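Local coordinates for ATP-dependent protease (PDB 7CAY), which probably binds protein substrates through a fold like the N-terminal substrate-binding domain of Lon peptidases, at residues Ser15-Gly20 against Thr68-Glu73; Arg91-Gln96 against Gly108-Cys113. One frame throughout, in Å; residues are numbered along the deposited sequence.

Overall arrangement
Both interactions involve the curled beta sheet of the Lon N-terminal domain, with centres 13 Å apart. Interaction 1 is small and buried: a non-regular loop meets strand 66-74 through one hydroxyl-to-carbonyl bond and a few apolar branches. Interaction 2 is larger and only partly buried, the paired arms of the hairpin 83-100/106-112, with a ladder of backbone bonds, aromatic packing on one face and arginines that stack on Trp112 or lie against Cys113. Strands 66-74 and 83-100 are sheet neighbours, and this joins the two contacts directly: Glu69 OE2 forms a salt bridge with Arg91 NH2 at 2.8 Å, and the Phe93 ring packs against the backbone of Thr68 and Glu69.

Interaction 1: residues Ser15-Gly20 against Thr68-Glu73; sequences SVLLPG and TEVRIE
In the loop that links strand 6-13 to strand 22-27, Leu17 packs against the sheet of the Lon N-terminal domain by meeting Thr68 and Val70 of strand 66-74. The polar link is a hydrogen bond from Thr68 OG1 to Leu17 O, modelled at 2.5 Å; at this resolution so short a length is not evidence of unusual strength. With its hydroxyl beside its own backbone N (chi1 -55°), Thr68 reaches the loop carbonyl while its methyl CG2 is carried to the Pro19 side, 4.3 Å from Pro19 N. The bases of the two side chains also lie close, Leu17 CB to Thr68 CB being 4.2 Å. Leu17 extends with CG anti to its backbone N (chi1 179°), which brings the CD2 branch to Val70 CG1 at 3.6 Å, the two side chains crossing at about a right angle. The buried area, 179 Å² over both segments, fits so few contacts. Farther along strand 66-74, outside the contact, Arg71 and Glu73 form a salt bridge. Val48 of strand 47-51 touches both Leu17 and Val70, adding to the apolar patch. Helix 169-177 reaches Thr68 through Leu176 and Val16 through Leu173, whereas Leu18 and Pro19 face helix 154-164, so the loop lies between sheet and helices.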
ATOM      1  N   SER A  15       6.029   5.648  -4.769  1.00 56.40           N
ATOM      2  CA  SER A  15       5.033   4.815  -5.422  1.00 54.12           C
ATOM      3  C   SER A  15       4.112   4.259  -4.350  1.00 52.59           C
ATOM      4  O   SER A  15       4.574   3.875  -3.274  1.00 53.86           O
ATOM      5  CB  SER A  15       5.684   3.679  -6.212  1.00 53.64           C
ATOM      6  OG  SER A  15       6.511   2.902  -5.365  1.00 53.19           O
ATOM      7  N   VAL A  16       2.812   4.225  -4.642  1.00 51.26           N
ATOM      8  CA  VAL A  16       1.871   3.705  -3.661  1.00 51.08           C
ATOM      9  C   VAL A  16       2.032   2.192  -3.555  1.00 51.59           C
ATOM     10  O   VAL A  16       2.439   1.509  -4.510  1.00 51.43           O
ATOM     11  CB  VAL A  16       0.421   4.086  -4.018  1.00 52.56           C
ATOM     12  CG1 VAL A  16       0.369   5.495  -4.595  1.00 52.61           C
ATOM     13  CG2 VAL A  16      -0.193   3.079  -4.976  1.00 53.46           C
ATOM     14  N   LEU A  17       1.743   1.665  -2.372  1.00 53.77           N
ATOM     15  CA  LEU A  17       1.736   0.230  -2.132  1.00 53.77           C
ATOM     16  C   LEU A  17       0.289  -0.246  -2.109  1.00 55.85           C
ATOM     17  O   LEU A  17      -0.487   0.156  -1.236  1.00 55.36           O
ATOM     18  CB  LEU A  17       2.437  -0.112  -0.818  1.00 51.85           C
ATOM     19  CG  LEU A  17       2.446  -1.602  -0.477  1.00 51.54           C
ATOM     20  CD1 LEU A  17       3.114  -2.403  -1.587  1.00 51.16           C
ATOM     21  CD2 LEU A  17       3.141  -1.839   0.851  1.00 51.05           C
ATOM     22  N   LEU A  18      -0.073  -1.078  -3.069  1.00 55.94           N
ATOM     23  CA  LEU A  18      -1.431  -1.587  -3.100  1.00 57.55           C
ATOM     24  C   LEU A  18      -1.584  -2.734  -2.102  1.00 57.30           C
ATOM     25  O   LEU A  18      -0.613  -3.430  -1.793  1.00 56.65           O
ATOM     26  CB  LEU A  18      -1.787  -2.065  -4.501  1.00 58.94           C
ATOM     27  CG  LEU A  18      -1.550  -1.048  -5.619  1.00 58.32           C
ATOM     28  CD1 LEU A  18      -1.883  -1.654  -6.971  1.00 60.17           C
ATOM     29  CD2 LEU A  18      -2.358   0.214  -5.379  1.00 57.09           C
ATOM     30  N   PRO A  19      -2.788  -2.933  -1.566  1.00 57.51           N
ATOM     31  CA  PRO A  19      -2.997  -4.044  -0.630  1.00 59.55           C
ATOM     32  C   PRO A  19      -2.712  -5.386  -1.288  1.00 61.95           C
ATOM     33  O   PRO A  19      -3.071  -5.625  -2.443  1.00 62.89           O
ATOM     34  CB  PRO A  19      -4.475  -3.906  -0.243  1.00 60.69           C
ATOM     35  CG  PRO A  19      -4.786  -2.465  -0.472  1.00 58.70           C
ATOM     36  CD  PRO A  19      -3.974  -2.066  -1.667  1.00 57.10           C
ATOM     37  N   GLY A  20      -2.048  -6.264  -0.538  1.00 61.31           N
ATOM     38  CA  GLY A  20      -1.710  -7.582  -1.037  1.00 63.13           C
ATOM     39  C   GLY A  20      -0.455  -7.603  -1.886  1.00 62.65           C
ATOM     40  O   GLY A  20       0.219  -8.632  -1.985  1.00 63.74           O
ATOM     41  N   THR A  68      -0.890   2.513   3.088  1.00 62.03           N
ATOM     42  CA  THR A  68      -1.097   1.074   3.205  1.00 58.28           C
ATOM     43  C   THR A  68      -0.214   0.523   4.316  1.00 57.31           C
ATOM     44  O   THR A  68       1.006   0.707   4.291  1.00 54.49           O
ATOM     45  CB  THR A  68      -0.790   0.362   1.885  1.00 54.99           C
ATOM     46  OG1 THR A  68      -1.567   0.944   0.831  1.00 53.62           O
ATOM     47  CG2 THR A  68      -1.127  -1.104   1.991  1.00 55.06           C
ATOM     48  N   GLU A  69      -0.832  -0.153   5.282  1.00 57.14           N
ATOM     49  CA  GLU A  69      -0.071  -0.824   6.326  1.00 58.45           C
ATOM     50  C   GLU A  69       0.698  -2.001   5.739  1.00 58.40           C
ATOM     51  O   GLU A  69       0.212  -2.694   4.840  1.00 59.97           O
ATOM     52  CB  GLU A  69      -1.002  -1.306   7.438  1.00 60.53           C
ATOM     53  CG  GLU A  69      -0.275  -1.863   8.653  1.00 61.40           C
ATOM     54  CD  GLU A  69      -1.208  -2.530   9.641  1.00 64.25           C
ATOM     55  OE1 GLU A  69      -2.082  -3.314   9.208  1.00 65.79           O
ATOM     56  OE2 GLU A  69      -1.073  -2.265  10.856  1.00 65.15           O
ATOM     57  N   VAL A  70       1.905  -2.229   6.250  1.00 58.08           N
ATOM     58  CA  VAL A  70       2.773  -3.282   5.739  1.00 58.88           C
ATOM     59  C   VAL A  70       2.910  -4.379   6.782  1.00 61.43           C
ATOM     60  O   VAL A  70       2.830  -4.140   7.993  1.00 60.42           O
ATOM     61  CB  VAL A  70       4.166  -2.747   5.337  1.00 58.50           C
ATOM     62  CG1 VAL A  70       4.037  -1.607   4.343  1.00 57.53           C
ATOM     63  CG2 VAL A  70       4.951  -2.308   6.564  1.00 58.00           C
ATOM     64  N   ARG A  71       3.103  -5.600   6.294  1.00 61.31           N
ATOM     65  CA  ARG A  71       3.574  -6.716   7.097  1.00 64.26           C
ATOM     66  C   ARG A  71       4.977  -7.070   6.628  1.00 63.49           C
ATOM     67  O   ARG A  71       5.207  -7.244   5.427  1.00 62.84           O
ATOM     68  CB  ARG A  71       2.651  -7.932   6.974  1.00 68.28           C
ATOM     69  CG  ARG A  71       3.144  -9.135   7.762  1.00 71.75           C
ATOM     70  CD  ARG A  71       2.251 -10.354   7.602  1.00 76.50           C
ATOM     71  NE  ARG A  71       2.280 -10.896   6.246  1.00 79.47           N
ATOM     72  CZ  ARG A  71       1.212 -11.011   5.462  1.00 82.43           C
ATOM     73  NH1 ARG A  71       0.019 -10.629   5.901  1.00 83.69           N
ATOM     74  NH2 ARG A  71       1.335 -11.519   4.241  1.00 83.52           N
ATOM     75  N   ILE A  72       5.915  -7.159   7.570  1.00 64.01           N
ATOM     76  CA  ILE A  72       7.306  -7.451   7.233  1.00 66.18           C
ATOM     77  C   ILE A  72       7.399  -8.954   6.989  1.00 71.06           C
ATOM     78  O   ILE A  72       7.394  -9.750   7.932  1.00 72.61           O
ATOM     79  CB  ILE A  72       8.276  -6.993   8.326  1.00 66.59           C
ATOM     80  CG1 ILE A  72       7.720  -5.778   9.074  1.00 65.98           C
ATOM     81  CG2 ILE A  72       9.626  -6.647   7.722  1.00 65.72           C
ATOM     82  CD1 ILE A  72       7.602  -4.529   8.228  1.00 64.71           C
ATOM     83  N   GLU A  73       7.489  -9.350   5.718  1.00 69.10           N
ATOM     84  CA  GLU A  73       7.485 -10.771   5.385  1.00 74.38           C
ATOM     85  C   GLU A  73       8.841 -11.418   5.643  1.00 79.01           C
ATOM     86  O   GLU A  73       8.918 -12.477   6.278  1.00 80.25           O
ATOM     87  CB  GLU A  73       7.063 -10.976   3.929  1.00 73.84           C
ATOM     88  CG  GLU A  73       5.556 -10.962   3.716  1.00 74.07           C
ATOM     89  CD  GLU A  73       5.116 -11.923   2.627  1.00 75.94           C
ATOM     90  OE1 GLU A  73       5.980 -12.374   1.846  1.00 76.67           O
ATOM     91  OE2 GLU A  73       3.906 -12.235   2.557  1.00 76.76           O
TER

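Interaction 2: residues Arg91-Gln96 against Gly108-Cys113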
ATOM      1  N   ARG A  91      -3.630  -3.472   5.528  1.00 60.88           N
ATOM      2  CA  ARG A  91      -4.789  -2.597   5.636  1.00 60.89           C
ATOM      3  C   ARG A  91      -4.496  -1.206   5.087  1.00 59.03           C
ATOM      4  O   ARG A  91      -3.357  -0.732   5.110  1.00 59.12           O
ATOM      5  CB  ARG A  91      -5.243  -2.480   7.091  1.00 62.22           C
ATOM      6  CG  ARG A  91      -5.745  -3.772   7.703  1.00 64.53           C
ATOM      7  CD  ARG A  91      -6.045  -3.571   9.177  1.00 66.07           C
ATOM      8  NE  ARG A  91      -4.855  -3.150   9.912  1.00 64.26           N
ATOM      9  CZ  ARG A  91      -4.861  -2.758  11.182  1.00 65.02           C
ATOM     10  NH1 ARG A  91      -5.997  -2.723  11.863  1.00 67.28           N
ATOM     11  NH2 ARG A  91      -3.729  -2.395  11.770  1.00 64.04           N
ATOM     12  N   ARG A  92      -5.547  -0.553   4.599  1.00 62.28           N
ATOM     13  CA  ARG A  92      -5.462   0.833   4.163  1.00 60.11           C
ATOM     14  C   ARG A  92      -5.877   1.763   5.295  1.00 61.11           C
ATOM     15  O   ARG A  92      -6.722   1.423   6.126  1.00 63.43           O
ATOM     16  CB  ARG A  92      -6.350   1.079   2.943  1.00 58.99           C
ATOM     17  CG  ARG A  92      -5.928   0.325   1.701  1.00 57.10           C
ATOM     18  CD  ARG A  92      -6.975   0.443   0.607  1.00 57.04           C
ATOM     19  NE  ARG A  92      -8.302   0.072   1.089  1.00 57.73           N
ATOM     20  CZ  ARG A  92      -9.313   0.921   1.235  1.00 56.60           C
ATOM     21  NH1 ARG A  92      -9.164   2.199   0.923  1.00 54.06           N
ATOM     22  NH2 ARG A  92     -10.480   0.488   1.687  1.00 59.26           N
ATOM     23  N   PHE A  93      -5.271   2.949   5.319  1.00 60.73           N
ATOM     24  CA  PHE A  93      -5.569   3.926   6.352  1.00 60.66           C
ATOM     25  C   PHE A  93      -5.661   5.315   5.737  1.00 59.49           C
ATOM     26  O   PHE A  93      -5.216   5.553   4.612  1.00 55.82           O
ATOM     27  CB  PHE A  93      -4.519   3.912   7.474  1.00 59.83           C
ATOM     28  CG  PHE A  93      -3.110   4.103   6.996  1.00 57.64           C
ATOM     29  CD1 PHE A  93      -2.604   5.373   6.766  1.00 57.12           C
ATOM     30  CD2 PHE A  93      -2.278   3.014   6.800  1.00 57.31           C
ATOM     31  CE1 PHE A  93      -1.303   5.551   6.335  1.00 55.22           C
ATOM     32  CE2 PHE A  93      -0.974   3.186   6.372  1.00 55.65           C
ATOM     33  CZ  PHE A  93      -0.487   4.456   6.140  1.00 54.55           C
ATOM     34  N   ARG A  94      -6.254   6.230   6.502  1.00 58.56           N
ATOM     35  CA  ARG A  94      -6.338   7.638   6.143  1.00 59.71           C
ATOM     36  C   ARG A  94      -5.514   8.450   7.135  1.00 56.96           C
ATOM     37  O   ARG A  94      -5.620   8.241   8.347  1.00 57.96           O
ATOM     38  CB  ARG A  94      -7.789   8.122   6.144  1.00 62.84           C
ATOM     39  CG  ARG A  94      -8.758   7.168   5.483  1.00 65.50           C
ATOM     40  CD  ARG A  94     -10.113   7.821   5.253  1.00 70.04           C
ATOM     41  NE  ARG A  94     -11.097   6.867   4.751  1.00 73.44           N
ATOM     42  CZ  ARG A  94     -12.023   6.283   5.504  1.00 77.60           C
ATOM     43  NH1 ARG A  94     -12.874   5.423   4.962  1.00 80.15           N
ATOM     44  NH2 ARG A  94     -12.102   6.564   6.799  1.00 79.20           N
ATOM     45  N   VAL A  95      -4.700   9.370   6.621  1.00 56.36           N
ATOM     46  CA  VAL A  95      -3.875  10.224   7.474  1.00 57.18           C
ATOM     47  C   VAL A  95      -4.738  11.409   7.899  1.00 61.98           C
ATOM     48  O   VAL A  95      -4.959  12.339   7.122  1.00 61.67           O
ATOM     49  CB  VAL A  95      -2.595  10.681   6.767  1.00 56.05           C
ATOM     50  CG1 VAL A  95      -1.669  11.373   7.751  1.00 55.69           C
ATOM     51  CG2 VAL A  95      -1.890   9.498   6.114  1.00 54.45           C
ATOM     52  N   GLN A  96      -5.244  11.372   9.137  1.00 61.23           N
ATOM     53  CA  GLN A  96      -6.009  12.504   9.655  1.00 65.10           C
ATOM     54  C   GLN A  96      -5.119  13.730   9.811  1.00 64.21           C
ATOM     55  O   GLN A  96      -5.524  14.850   9.473  1.00 64.14           O
ATOM     56  CB  GLN A  96      -6.651  12.140  10.993  1.00 67.66           C
ATOM     57  CG  GLN A  96      -7.405  10.819  10.991  1.00 68.82           C
ATOM     58  CD  GLN A  96      -8.883  10.983  10.687  1.00 72.07           C
ATOM     59  OE1 GLN A  96      -9.478  10.160   9.993  1.00 72.76           O
ATOM     60  NE2 GLN A  96      -9.486  12.045  11.217  1.00 74.85           N
ATOM     61  N   GLY A 108       1.990   9.709  11.848  1.00 60.94           N
ATOM     62  CA  GLY A 108       0.682  10.216  11.490  1.00 61.53           C
ATOM     63  C   GLY A 108      -0.454   9.609  12.285  1.00 63.76           C
ATOM     64  O   GLY A 108      -0.501   8.392  12.490  1.00 64.45           O
ATOM     65  N   GLU A 109      -1.372  10.455  12.747  1.00 64.73           N
ATOM     66  CA  GLU A 109      -2.600   9.984  13.374  1.00 64.95           C
ATOM     67  C   GLU A 109      -3.540   9.485  12.284  1.00 61.56           C
ATOM     68  O   GLU A 109      -4.035  10.276  11.472  1.00 60.81           O
ATOM     69  CB  GLU A 109      -3.243  11.102  14.187  1.00 67.63           C
ATOM     70  CG  GLU A 109      -2.368  11.636  15.306  1.00 68.96           C
ATOM     71  CD  GLU A 109      -3.151  12.478  16.295  1.00 73.68           C
ATOM     72  OE1 GLU A 109      -4.354  12.719  16.047  1.00 76.25           O
ATOM     73  OE2 GLU A 109      -2.571  12.893  17.323  1.00 75.05           O
ATOM     74  N   VAL A 110      -3.784   8.177  12.255  1.00 62.42           N
ATOM     75  CA  VAL A 110      -4.490   7.553  11.147  1.00 61.37           C
ATOM     76  C   VAL A 110      -5.760   6.885  11.654  1.00 63.79           C
ATOM     77  O   VAL A 110      -5.864   6.494  12.820  1.00 65.94           O
ATOM     78  CB  VAL A 110      -3.602   6.529  10.400  1.00 59.70           C
ATOM     79  CG1 VAL A 110      -2.263   7.146  10.015  1.00 57.51           C
ATOM     80  CG2 VAL A 110      -3.398   5.276  11.238  1.00 60.81           C
ATOM     81  N   SER A 111      -6.734   6.767  10.756  1.00 62.13           N
ATOM     82  CA  SER A 111      -7.942   5.987  10.983  1.00 64.92           C
ATOM     83  C   SER A 111      -8.014   4.900   9.920  1.00 65.73           C
ATOM     84  O   SER A 111      -7.819   5.177   8.731  1.00 62.34           O
ATOM     85  CB  SER A 111      -9.199   6.863  10.940  1.00 67.09           C
ATOM     86  OG  SER A 111      -9.428   7.370   9.636  1.00 65.83           O
ATOM     87  N   TRP A 112      -8.287   3.673  10.347  1.00 67.06           N
ATOM     88  CA  TRP A 112      -8.254   2.539   9.438  1.00 68.23           C
ATOM     89  C   TRP A 112      -9.517   2.484   8.584  1.00 70.82           C
ATOM     90  O   TRP A 112     -10.579   2.987   8.961  1.00 73.64           O
ATOM     91  CB  TRP A 112      -8.088   1.233  10.215  1.00 67.82           C
ATOM     92  CG  TRP A 112      -6.875   1.220  11.090  1.00 65.74           C
ATOM     93  CD1 TRP A 112      -6.837   1.428  12.438  1.00 66.10           C
ATOM     94  CD2 TRP A 112      -5.520   1.001  10.678  1.00 62.64           C
ATOM     95  NE1 TRP A 112      -5.545   1.344  12.894  1.00 64.91           N
ATOM     96  CE2 TRP A 112      -4.716   1.083  11.834  1.00 62.93           C
ATOM     97  CE3 TRP A 112      -4.909   0.739   9.448  1.00 60.76           C
ATOM     98  CZ2 TRP A 112      -3.333   0.913  11.795  1.00 61.25           C
ATOM     99  CZ3 TRP A 112      -3.536   0.570   9.410  1.00 59.33           C
ATOM    100  CH2 TRP A 112      -2.763   0.658  10.577  1.00 59.82           C
ATOM    101  N   CYS A 113      -9.387   1.860   7.419  1.00 63.80           N
ATOM    102  CA  CYS A 113     -10.500   1.699   6.497  1.00 69.45           C
ATOM    103  C   CYS A 113     -11.193   0.361   6.721  1.00 75.95           C
ATOM    104  O   CYS A 113     -10.639  -0.560   7.326  1.00 77.37           O
ATOM    105  CB  CYS A 113     -10.020   1.791   5.049  1.00 68.43           C
ATOM    106  SG  CYS A 113      -9.104   3.287   4.661  1.00 66.06           S
TER
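Arg92, Arg94 and Gln96 pair by backbone bonds with Cys113, Ser111 and Glu109 in an antiparallel hairpin, whose short strand axes approach to 4.6 Å with their directions 132° apart, a strong twist. Arg94 and Ser111 form the hydrogen-bonded pair, N to O in both senses (Arg94 N to Ser111 O 2.9 Å), flanked by the non-hydrogen-bonded pairs Phe93-Trp112 and Val95-Val110. On the face these pairs share, Phe93 CD1 meets Val110 CG1 at 3.7 Å, and Phe93 CB meets Trp112 CE3. The bend of Arg91 at chi3 (-60°) lays its guanidinium flat over the Trp112 indole, planes 17° apart, with CZ 3.7 Å from the six-membered ring centroid: a cation-pi stack. Its NH2 also has Glu69 as a salt-bridge partner, so the group is held both by its face and by its N-H. On the face that carries Arg94 and Ser111, Ser111 OG donates to Gln96 OE1 at 2.8 Å, Gln96 standing where the chain turns a corner. Cys113 fits between two arginines: its CB lies 3.6 Å from Arg92 NH2 over that guanidinium, and its SG lies over a face of the Arg94 guanidinium. Both arginines form salt bridges with Asp179, between helices 169-177 and 181-190, while Phe93 packs on Leu8 and Leu10 of strand 6-13 and on Cys49 of strand 47-51.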